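Local coordinates for protein glycerate dehydrogenase (Bacillus sp. 5mfcol3.1, PDB 6P2I) that binds NADPH and D-arginine and, as an acyclic imino acid reductase, probably reduces imino acids made in situ by a partner oxidase, at residues 139-144 / 163-168; 167-172 / 180-185; 188-193 / 216-221. All blocks are in the same frame, centred on the assembly; numbering follows the deposited sequence.

Interaction 1. Residues 139-144 / 163-168; sequences EIRDKT and AFQMKV. With EDO (1,2-ethanediol), chain E.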
loop_
_atom_site.group_PDB
_atom_site.type_symbol
_atom_site.label_atom_id
_atom_site.label_comp_id
_atom_site.label_asym_id
_atom_site.label_seq_id
_atom_site.Cartn_x
_atom_site.Cartn_y
_atom_site.Cartn_z
ATOM N N GLU A 139 -4.794 10.741 -4.148
ATOM C CA GLU A 139 -4.651 9.584 -5.022
ATOM C C GLU A 139 -3.272 9.615 -5.654
ATOM O O GLU A 139 -2.757 10.687 -5.980
ATOM C CB GLU A 139 -5.720 9.584 -6.112
ATOM C CG GLU A 139 -7.113 9.312 -5.546
ATOM C CD GLU A 139 -8.253 9.720 -6.465
ATOM O OE1 GLU A 139 -9.383 9.848 -5.950
ATOM O OE2 GLU A 139 -8.046 9.905 -7.693
ATOM N N ILE A 140 -2.664 8.438 -5.818
ATOM C CA ILE A 140 -1.371 8.410 -6.496
ATOM C C ILE A 140 -1.517 8.389 -8.013
ATOM O O ILE A 140 -0.565 8.752 -8.720
ATOM C CB ILE A 140 -0.492 7.237 -6.012
ATOM C CG1 ILE A 140 -0.980 5.866 -6.515
ATOM C CG2 ILE A 140 -0.347 7.271 -4.483
ATOM C CD1 ILE A 140 0.035 4.698 -6.138
ATOM N N ARG A 141 -2.685 8.025 -8.545
ATOM C CA ARG A 141 -2.855 8.071 -9.988
ATOM C C ARG A 141 -2.633 9.497 -10.480
ATOM O O ARG A 141 -3.052 10.466 -9.837
ATOM C CB ARG A 141 -4.250 7.575 -10.383
ATOM C CG ARG A 141 -4.539 7.708 -11.878
ATOM C CD ARG A 141 -5.929 7.213 -12.237
ATOM N NE ARG A 141 -6.264 7.489 -13.630
ATOM C CZ ARG A 141 -6.607 6.561 -14.517
ATOM N NH1 ARG A 141 -6.681 5.290 -14.155
ATOM N NH2 ARG A 141 -6.895 6.906 -15.765
ATOM N N ASP A 142 -1.921 9.619 -11.599
ATOM C CA ASP A 142 -1.601 10.861 -12.301
ATOM C C ASP A 142 -0.561 11.701 -11.572
ATOM O O ASP A 142 -0.229 12.799 -12.055
ATOM C CB ASP A 142 -2.845 11.729 -12.581
ATOM C CG ASP A 142 -3.703 11.166 -13.692
ATOM O OD1 ASP A 142 -3.162 10.417 -14.534
ATOM O OD2 ASP A 142 -4.914 11.474 -13.724
ATOM N N LYS A 143 -0.023 11.235 -10.444
ATOM C CA LYS A 143 1.040 11.968 -9.778
ATOM C C LYS A 143 2.380 11.614 -10.403
ATOM O O LYS A 143 2.514 10.639 -11.144
ATOM C CB LYS A 143 1.068 11.656 -8.282
ATOM C CG LYS A 143 -0.249 11.980 -7.578
ATOM C CD LYS A 143 -0.512 13.473 -7.562
ATOM C CE LYS A 143 -1.847 13.782 -6.894
ATOM N NZ LYS A 143 -2.965 13.048 -7.559
ATOM N N THR A 144 3.385 12.417 -10.085
ATOM C CA THR A 144 4.734 12.198 -10.592
ATOM C C THR A 144 5.555 11.498 -9.522
ATOM O O THR A 144 5.678 12.002 -8.399
ATOM C CB THR A 144 5.397 13.515 -10.981
ATOM O OG1 THR A 144 4.696 14.093 -12.086
ATOM C CG2 THR A 144 6.867 13.263 -11.378
ATOM N N ALA A 163 1.571 1.636 -14.735
ATOM C CA ALA A 163 0.274 1.003 -14.883
ATOM C C ALA A 163 -0.700 1.375 -13.769
ATOM O O ALA A 163 -1.900 1.120 -13.912
ATOM C CB ALA A 163 0.451 -0.517 -14.970
ATOM N N PHE A 164 -0.221 1.976 -12.672
ATOM C CA PHE A 164 -1.060 2.839 -11.843
ATOM C C PHE A 164 -1.415 4.137 -12.556
ATOM O O PHE A 164 -2.158 4.950 -11.991
ATOM C CB PHE A 164 -0.353 3.201 -10.541
ATOM C CG PHE A 164 -0.873 2.492 -9.324
ATOM C CD1 PHE A 164 -2.071 2.853 -8.745
ATOM C CD2 PHE A 164 -0.118 1.490 -8.722
ATOM C CE1 PHE A 164 -2.524 2.210 -7.617
ATOM C CE2 PHE A 164 -0.566 0.849 -7.591
ATOM C CZ PHE A 164 -1.774 1.209 -7.035
ATOM N N GLN A 165 -0.927 4.342 -13.781
ATOM C CA GLN A 165 -1.102 5.589 -14.523
ATOM C C GLN A 165 -0.524 6.767 -13.733
ATOM O O GLN A 165 -1.214 7.723 -13.381
ATOM C CB GLN A 165 -2.573 5.825 -14.892
ATOM C CG GLN A 165 -3.156 4.771 -15.824
ATOM C CD GLN A 165 -2.451 4.718 -17.167
ATOM O OE1 GLN A 165 -1.955 3.670 -17.577
ATOM N NE2 GLN A 165 -2.412 5.850 -17.863
ATOM N N MET A 166 0.767 6.659 -13.440
ATOM C CA MET A 166 1.556 7.738 -12.863
ATOM C C MET A 166 2.531 8.252 -13.913
ATOM O O MET A 166 2.821 7.569 -14.896
ATOM C CB MET A 166 2.327 7.257 -11.627
ATOM C CG MET A 166 1.416 6.690 -10.565
ATOM S SD MET A 166 2.269 5.984 -9.190
ATOM C CE MET A 166 2.876 7.460 -8.403
ATOM N N LYS A 167 3.025 9.472 -13.708
ATOM C CA LYS A 167 4.128 9.995 -14.508
ATOM C C LYS A 167 5.419 9.596 -13.816
ATOM O O LYS A 167 5.592 9.878 -12.627
ATOM C CB LYS A 167 4.049 11.512 -14.652
ATOM C CG LYS A 167 2.631 12.047 -14.624
ATOM C CD LYS A 167 2.420 13.153 -15.641
ATOM C CE LYS A 167 0.947 13.528 -15.743
ATOM N NZ LYS A 167 0.705 14.527 -16.817
ATOM N N VAL A 168 6.304 8.908 -14.534
ATOM C CA VAL A 168 7.537 8.391 -13.945
ATOM C C VAL A 168 8.713 9.187 -14.481
ATOM O O VAL A 168 8.931 9.241 -15.698
ATOM C CB VAL A 168 7.723 6.894 -14.234
ATOM C CG1 VAL A 168 8.970 6.372 -13.522
ATOM C CG2 VAL A 168 6.473 6.121 -13.811
HETATM C C1 EDO E . -5.308 2.889 -12.438
HETATM O O1 EDO E . -4.873 3.668 -11.318
HETATM C C2 EDO E . -6.793 2.572 -12.298
HETATM O O2 EDO E . -7.549 3.772 -12.509
#

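Interaction 2. Residues 167-172 / 180-185; sequences KVIGLN and GIQQVD. With NAP (NADP nicotinamide-adenine-dinucleotide phosphate), chain C.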
loop_
_atom_site.group_PDB
_atom_site.type_symbol
_atom_site.label_atom_id
_atom_site.label_comp_id
_atom_site.label_asym_id
_atom_site.label_seq_id
_atom_site.Cartn_x
_atom_site.Cartn_y
_atom_site.Cartn_z
ATOM N N LYS A 167 3.025 9.472 -13.708
ATOM C CA LYS A 167 4.128 9.995 -14.508
ATOM C C LYS A 167 5.419 9.596 -13.816
ATOM O O LYS A 167 5.592 9.878 -12.627
ATOM C CB LYS A 167 4.049 11.512 -14.652
ATOM C CG LYS A 167 2.631 12.047 -14.624
ATOM C CD LYS A 167 2.420 13.153 -15.641
ATOM C CE LYS A 167 0.947 13.528 -15.743
ATOM N NZ LYS A 167 0.705 14.527 -16.817
ATOM N N VAL A 168 6.304 8.908 -14.534
ATOM C CA VAL A 168 7.537 8.391 -13.945
ATOM C C VAL A 168 8.713 9.187 -14.481
ATOM O O VAL A 168 8.931 9.241 -15.698
ATOM C CB VAL A 168 7.723 6.894 -14.234
ATOM C CG1 VAL A 168 8.970 6.372 -13.522
ATOM C CG2 VAL A 168 6.473 6.121 -13.811
ATOM N N ILE A 169 9.471 9.800 -13.576
ATOM C CA ILE A 169 10.738 10.425 -13.919
ATOM C C ILE A 169 11.821 9.766 -13.068
ATOM O O ILE A 169 11.541 9.044 -12.110
ATOM C CB ILE A 169 10.716 11.961 -13.743
ATOM C CG1 ILE A 169 10.628 12.349 -12.264
ATOM C CG2 ILE A 169 9.571 12.595 -14.563
ATOM C CD1 ILE A 169 10.550 13.851 -12.028
ATOM N N GLY A 170 13.073 9.983 -13.446
ATOM C CA GLY A 170 14.118 9.262 -12.747
ATOM C C GLY A 170 15.488 9.685 -13.213
ATOM O O GLY A 170 15.643 10.519 -14.114
ATOM N N LEU A 171 16.496 9.103 -12.573
ATOM C CA LEU A 171 17.866 9.428 -12.927
ATOM C C LEU A 171 18.755 8.240 -12.632
ATOM O O LEU A 171 18.480 7.436 -11.735
ATOM C CB LEU A 171 18.387 10.669 -12.188
ATOM C CG LEU A 171 18.580 10.670 -10.672
ATOM C CD1 LEU A 171 19.949 10.159 -10.287
ATOM C CD2 LEU A 171 18.420 12.078 -10.136
ATOM N N ASN A 172 19.828 8.146 -13.407
ATOM C CA ASN A 172 20.877 7.180 -13.170
ATOM C C ASN A 172 22.204 7.913 -13.322
ATOM O O ASN A 172 22.249 9.142 -13.452
ATOM C CB ASN A 172 20.730 5.967 -14.103
ATOM C CG ASN A 172 20.813 6.338 -15.583
ATOM O OD1 ASN A 172 21.248 7.430 -15.948
ATOM N ND2 ASN A 172 20.386 5.418 -16.441
ATOM N N GLY A 180 10.464 4.082 -20.700
ATOM C CA GLY A 180 9.324 4.426 -19.874
ATOM C C GLY A 180 9.610 5.357 -18.720
ATOM O O GLY A 180 8.727 5.561 -17.877
ATOM N N ILE A 181 10.814 5.922 -18.646
ATOM C CA ILE A 181 11.202 6.802 -17.551
ATOM C C ILE A 181 11.790 8.071 -18.153
ATOM O O ILE A 181 12.821 8.013 -18.832
ATOM C CB ILE A 181 12.221 6.126 -16.614
ATOM C CG1 ILE A 181 11.607 4.878 -15.966
ATOM C CG2 ILE A 181 12.698 7.112 -15.562
ATOM C CD1 ILE A 181 12.600 4.055 -15.119
ATOM N N GLN A 182 11.145 9.210 -17.907
ATOM C CA GLN A 182 11.685 10.492 -18.351
ATOM C C GLN A 182 12.842 10.869 -17.435
ATOM O O GLN A 182 12.647 11.078 -16.233
ATOM C CB GLN A 182 10.613 11.573 -18.331
ATOM C CG GLN A 182 11.156 12.961 -18.607
ATOM C CD GLN A 182 11.031 13.356 -20.069
ATOM O OE1 GLN A 182 11.753 12.850 -20.930
ATOM N NE2 GLN A 182 10.099 14.255 -20.355
ATOM N N GLN A 183 14.047 10.948 -17.980
ATOM C CA GLN A 183 15.209 11.136 -17.132
ATOM C C GLN A 183 15.559 12.613 -16.999
ATOM O O GLN A 183 15.519 13.372 -17.973
ATOM C CB GLN A 183 16.382 10.310 -17.663
ATOM C CG GLN A 183 16.088 8.843 -17.438
ATOM C CD GLN A 183 16.935 7.885 -18.251
ATOM O OE1 GLN A 183 16.400 7.125 -19.064
ATOM N NE2 GLN A 183 18.245 7.883 -18.015
ATOM N N VAL A 184 15.852 13.016 -15.761
ATOM C CA VAL A 184 16.074 14.406 -15.378
ATOM C C VAL A 184 17.264 14.447 -14.425
ATOM O O VAL A 184 17.718 13.415 -13.931
ATOM C CB VAL A 184 14.829 15.015 -14.702
ATOM C CG1 VAL A 184 13.623 14.951 -15.641
ATOM C CG2 VAL A 184 14.529 14.274 -13.409
ATOM N N ASP A 185 17.762 15.658 -14.150
ATOM C CA ASP A 185 18.763 15.773 -13.095
ATOM C C ASP A 185 18.083 15.816 -11.719
ATOM O O ASP A 185 16.853 15.898 -11.606
ATOM C CB ASP A 185 19.694 16.974 -13.347
ATOM C CG ASP A 185 19.051 18.340 -13.071
ATOM O OD1 ASP A 185 17.863 18.439 -12.717
ATOM O OD2 ASP A 185 19.769 19.350 -13.230
HETATM P PA NAP C . 21.057 -1.660 -9.736
HETATM O O1A NAP C . 22.570 -1.698 -9.689
HETATM O O2A NAP C . 20.324 -2.537 -10.707
HETATM O O5B NAP C . 20.622 -0.150 -10.028
HETATM C C5B NAP C . 21.283 0.945 -9.405
HETATM C C4B NAP C . 20.773 2.219 -10.068
HETATM O O4B NAP C . 21.361 3.326 -9.382
HETATM C C3B NAP C . 21.212 2.329 -11.531
HETATM O O3B NAP C . 20.233 3.097 -12.259
HETATM C C2B NAP C . 22.481 3.142 -11.456
HETATM O O2B NAP C . 22.762 3.848 -12.655
HETATM C C1B NAP C . 22.084 4.099 -10.347
HETATM N N9A NAP C . 23.262 4.760 -9.765
HETATM C C8A NAP C . 24.382 4.168 -9.304
HETATM N N7A NAP C . 25.260 5.103 -8.864
HETATM C C5A NAP C . 24.691 6.306 -9.069
HETATM C C6A NAP C . 25.068 7.713 -8.833
HETATM N N6A NAP C . 26.267 8.022 -8.282
HETATM N N1A NAP C . 24.178 8.663 -9.183
HETATM C C2A NAP C . 22.978 8.372 -9.732
HETATM N N3A NAP C . 22.557 7.117 -9.979
HETATM C C4A NAP C . 23.374 6.071 -9.667
HETATM O O3 NAP C . 20.585 -1.869 -8.206
HETATM P PN NAP C . 19.187 -2.470 -7.685
HETATM O O1N NAP C . 19.161 -3.966 -7.876
HETATM O O2N NAP C . 18.042 -1.660 -8.251
HETATM O O5D NAP C . 19.339 -2.195 -6.110
HETATM C C5D NAP C . 19.489 -0.855 -5.625
HETATM C C4D NAP C . 19.722 -0.857 -4.120
HETATM O O4D NAP C . 18.557 -1.353 -3.467
HETATM C C3D NAP C . 20.817 -1.802 -3.648
HETATM O O3D NAP C . 22.130 -1.239 -3.783
HETATM C C2D NAP C . 20.421 -2.053 -2.201
HETATM O O2D NAP C . 21.141 -1.155 -1.346
HETATM C C1D NAP C . 18.918 -1.765 -2.155
HETATM N N1N NAP C . 18.174 -2.969 -1.767
HETATM C C2N NAP C . 17.358 -2.925 -0.699
HETATM C C3N NAP C . 16.649 -4.051 -0.288
HETATM C C7N NAP C . 15.761 -3.988 0.930
HETATM O O7N NAP C . 15.401 -5.029 1.460
HETATM N N7N NAP C . 15.425 -2.802 1.458
HETATM C C4N NAP C . 16.797 -5.240 -1.007
HETATM C C5N NAP C . 17.657 -5.267 -2.108
HETATM C C6N NAP C . 18.329 -4.105 -2.469
HETATM P P2B NAP C . 23.573 3.206 -13.894
HETATM O O1X NAP C . 24.873 2.683 -13.307
HETATM O O2X NAP C . 22.698 2.095 -14.410
HETATM O O3X NAP C . 23.696 4.355 -14.858
HETATM O O HOH W 1 7.643 8.804 -18.119
HETATM O O HOH W 2 19.680 9.696 -15.940
#

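Interaction 3. Residues 188-193 / 216-221; sequences ELMKKS and SLMKPD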
loop_
_atom_site.group_PDB
_atom_site.type_symbol
_atom_site.label_atom_id
_atom_site.label_comp_id
_atom_site.label_asym_id
_atom_site.label_seq_id
_atom_site.Cartn_x
_atom_site.Cartn_y
_atom_site.Cartn_z
ATOM N N GLU A 188 15.781 18.908 -10.659
ATOM C CA GLU A 188 14.439 18.833 -11.225
ATOM C C GLU A 188 13.640 17.703 -10.595
ATOM O O GLU A 188 12.447 17.861 -10.318
ATOM C CB GLU A 188 14.489 18.657 -12.739
ATOM C CG GLU A 188 13.096 18.670 -13.346
ATOM C CD GLU A 188 13.095 18.648 -14.854
ATOM O OE1 GLU A 188 14.189 18.576 -15.452
ATOM O OE2 GLU A 188 11.992 18.707 -15.440
ATOM N N LEU A 189 14.275 16.553 -10.351
ATOM C CA LEU A 189 13.538 15.458 -9.730
ATOM C C LEU A 189 12.972 15.878 -8.380
ATOM O O LEU A 189 11.798 15.619 -8.083
ATOM C CB LEU A 189 14.433 14.233 -9.563
ATOM C CG LEU A 189 13.733 12.932 -9.163
ATOM C CD1 LEU A 189 14.470 11.746 -9.775
ATOM C CD2 LEU A 189 13.601 12.761 -7.626
ATOM N N MET A 190 13.794 16.529 -7.551
ATOM C CA MET A 190 13.332 16.944 -6.231
ATOM C C MET A 190 12.236 17.996 -6.334
ATOM O O MET A 190 11.319 18.005 -5.508
ATOM C CB MET A 190 14.500 17.473 -5.393
ATOM C CG MET A 190 15.624 16.455 -5.167
ATOM S SD MET A 190 15.087 14.968 -4.308
ATOM C CE MET A 190 14.851 15.588 -2.640
ATOM N N LYS A 191 12.303 18.873 -7.340
ATOM C CA LYS A 191 11.306 19.931 -7.468
ATOM C C LYS A 191 9.972 19.393 -7.971
ATOM O O LYS A 191 8.910 19.852 -7.534
ATOM C CB LYS A 191 11.807 21.019 -8.417
ATOM C CG LYS A 191 12.865 21.949 -7.850
ATOM C CD LYS A 191 13.334 22.913 -8.929
ATOM C CE LYS A 191 14.373 23.889 -8.411
ATOM N NZ LYS A 191 15.062 24.592 -9.533
ATOM N N LYS A 192 9.999 18.435 -8.899
ATOM C CA LYS A 192 8.792 18.077 -9.638
ATOM C C LYS A 192 8.086 16.836 -9.106
ATOM O O LYS A 192 6.919 16.621 -9.452
ATOM C CB LYS A 192 9.120 17.856 -11.120
ATOM C CG LYS A 192 9.723 19.065 -11.836
ATOM C CD LYS A 192 8.759 20.230 -11.904
ATOM C CE LYS A 192 8.688 20.798 -13.319
ATOM N NZ LYS A 192 10.029 21.151 -13.867
ATOM N N SER A 193 8.739 16.025 -8.277
ATOM C CA SER A 193 8.148 14.760 -7.860
ATOM C C SER A 193 7.136 14.954 -6.741
ATOM O O SER A 193 7.380 15.676 -5.771
ATOM C CB SER A 193 9.222 13.777 -7.387
ATOM O OG SER A 193 10.162 13.514 -8.413
ATOM N N SER A 216 15.291 20.584 0.698
ATOM C CA SER A 216 14.497 21.801 0.831
ATOM C C SER A 216 13.708 22.123 -0.427
ATOM O O SER A 216 12.846 23.009 -0.388
ATOM C CB SER A 216 15.390 22.987 1.179
ATOM O OG SER A 216 16.109 23.433 0.041
ATOM N N LEU A 217 13.976 21.436 -1.536
ATOM C CA LEU A 217 13.258 21.686 -2.779
ATOM C C LEU A 217 11.964 20.888 -2.900
ATOM O O LEU A 217 11.169 21.167 -3.808
ATOM C CB LEU A 217 14.152 21.374 -3.980
ATOM C CG LEU A 217 15.510 22.078 -4.034
ATOM C CD1 LEU A 217 16.327 21.498 -5.169
ATOM C CD2 LEU A 217 15.340 23.580 -4.206
ATOM N N MET A 218 11.730 19.924 -2.002
ATOM C CA MET A 218 10.576 19.035 -2.106
ATOM C C MET A 218 9.267 19.809 -2.095
ATOM O O MET A 218 9.158 20.892 -1.514
ATOM C CB MET A 218 10.575 18.010 -0.966
ATOM C CG MET A 218 11.872 17.240 -0.839
ATOM S SD MET A 218 11.725 15.577 -0.177
ATOM C CE MET A 218 11.766 15.899 1.598
ATOM N N LYS A 219 8.266 19.222 -2.745
ATOM C CA LYS A 219 6.928 19.775 -2.727
ATOM C C LYS A 219 6.361 19.726 -1.309
ATOM O O LYS A 219 6.687 18.824 -0.531
ATOM C CB LYS A 219 6.034 18.991 -3.679
ATOM C CG LYS A 219 6.153 19.422 -5.134
ATOM C CD LYS A 219 5.286 18.530 -6.004
ATOM C CE LYS A 219 4.882 19.218 -7.288
ATOM N NZ LYS A 219 3.934 18.355 -8.035
ATOM N N PRO A 220 5.500 20.680 -0.950
ATOM C CA PRO A 220 4.973 20.716 0.425
ATOM C C PRO A 220 4.174 19.488 0.816
ATOM O O PRO A 220 4.025 19.230 2.017
ATOM C CB PRO A 220 4.094 21.973 0.435
ATOM C CG PRO A 220 4.589 22.790 -0.700
ATOM C CD PRO A 220 5.045 21.829 -1.746
ATOM N N ASP A 221 3.646 18.724 -0.140
ATOM C CA ASP A 221 2.927 17.495 0.179
ATOM C C ASP A 221 3.630 16.262 -0.387
ATOM O O ASP A 221 2.993 15.235 -0.634
ATOM C CB ASP A 221 1.479 17.576 -0.307
ATOM C CG ASP A 221 0.672 18.631 0.434
HETATM O O HOH W 3 9.071 16.945 -4.183
HETATM O O HOH W 4 9.084 21.699 -5.292
HETATM O O HOH W 5 5.204 18.118 -10.714
#

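Interaction 1. Residues 139-144 / 163-168
With CG1 wedged between its backbone N and carbonyl carbon (chi1 72°) and the chain straight beyond, I140 sends CD1 onto the F164 ring. The methyl sits over the centre of one face, 3.8 Å from the ring centroid and 8° off the normal, a clear CH-pi contact. M166 turns CG beside its own N (chi1 -57°), which lays CG against I140 O at 3.4 Å and SD near I140 CD1. R141 runs out extended and lays its CG against F164 O and Q165 O, 3.6 Å from each.

The backbones are tied twice: D142 N donates to Q165 O at 2.7 Å, and K167 N to K143 O at 2.9 Å. Beyond these, T144 CA brings its hydrogen to K167 O. A type II turn from I140 to K143, closed by K143 N to I140 O, leads into strand 144-148, and K143 NZ curls back to E139 O while bridging to E281 of the second subunit.

Q165, with positive phi, is the C-prime residue of the Schellman motif ending helix 152-163. The contact thus joins the entry to strand 144-148 with the return into 167-171, closing the first beta-alpha-beta crossover of a Rossmann-type domain.

Interaction 2. Residues 167-172 / 180-185
At one margin of the Rossmann-type parallel sheet, strand 167-171 pairs with the short strand 182-183, and its C-terminal end, L171 and N172, belongs to the NADP pocket. I169 faces Q182 and G170 faces Q183 in parallel register. Three backbone bonds make the ladder: Q182 N to V168 O at 3.1 Å, G170 N to Q182 O at 3.0 Å, and V184 N to G170 O at 3.0 Å. The last is received nearly along the C=O axis, whereas G170 N stands 34° out of the carbonyl plane of Q182.

Apolar groups fill in on the two sides of the sheet. V168, with CG1 anti to its N (chi1 -176°), meets I181 CG1 on the side covered by helix 152-163. I181 CG2 lies over the peptide joining I169 to G170, in the space a side chain at G170 would need; a CB there would clash with it. On the other side, I169 CG2 lies against Q182 CB, and L171 CB packs on V184 O, next to helix 186-192. D185 opens that helix as its N-cap, OD1 accepting from E188 N.

The cofactor sits at the strand's end. L171 CD1 touches the adenine at C2A, 3.6 Å away, and N172 CB lies 3.3 Å from O2B, the oxygen that carries the 2'-phosphate. The N172 and Q183 amides, their planes 83° apart, are both fixed by R176 O, which accepts from N172 ND2 and Q183 NE2, while V178 N donates to Q183 OE1. A water joins the two residues as well, accepting from N172 N at 3.0 Å and from Q183 NE2 at 3.1 Å.

Interaction 3. Residues 188-193 / 216-221
M190 and M218 form the tight, buried end of this contact, lying side by side and pointing the same way. Bent at chi2 (-60°) and chi3 (-73°), M190 folds its methyl back so that CE rests 3.9 Å from M218 CG and close to its SD. I196 of strand 195-198 touches both methionines. Next to them L217 CB meets M190 CB at 4.2 Å and, farther out, the CG of K191, whose extended chain runs on toward solvent.

Here the C-terminal end of helix 186-192 in the Rossmann-type domain meets the loop leading from helix 212-215 to strand 223-226. S193 leaves the helix with OG and N both donating to L189 O, from opposite faces of its plane.

No direct hydrogen bond crosses between the segments; the looser side is wet. One water donates to M190 O and S193 O and accepts from K219 N at 2.8 Å. A second joins K191 O to L217 O, and a third donates to K192 O while accepting from K219 NZ at 3.0 Å. K219 lays its methylenes over the helix end, CD 3.5 Å from S193 O, and its ammonium forms a salt bridge with D194. A methionine here would probably leave the D194 carboxylate without its charged mate and the third water without the N-H it accepts from K219 NZ.

Overall arrangement
Interactions 1 and 2 share K167 and V168 and use opposite edges of strand 167-171: 144-148 lies along one, 182-183 along the other. Interaction 2 is a ladder proper, whereas interaction 1 has one bridge at its strand end and otherwise joins a turn to a helix end; interaction 3 joins a helix end to a loop through methionine packing and water. The chain runs from 182-183 straight into helix 186-192, whose L189 packs on G170 and L171, and I169 CD1 touches both T144 CG2 and S193 OG where the three contacts meet. Each is partly buried, mixing core and surface. Interaction 1 faces the second subunit, interaction 2 reaches the cofactor, and interaction 3 does neither.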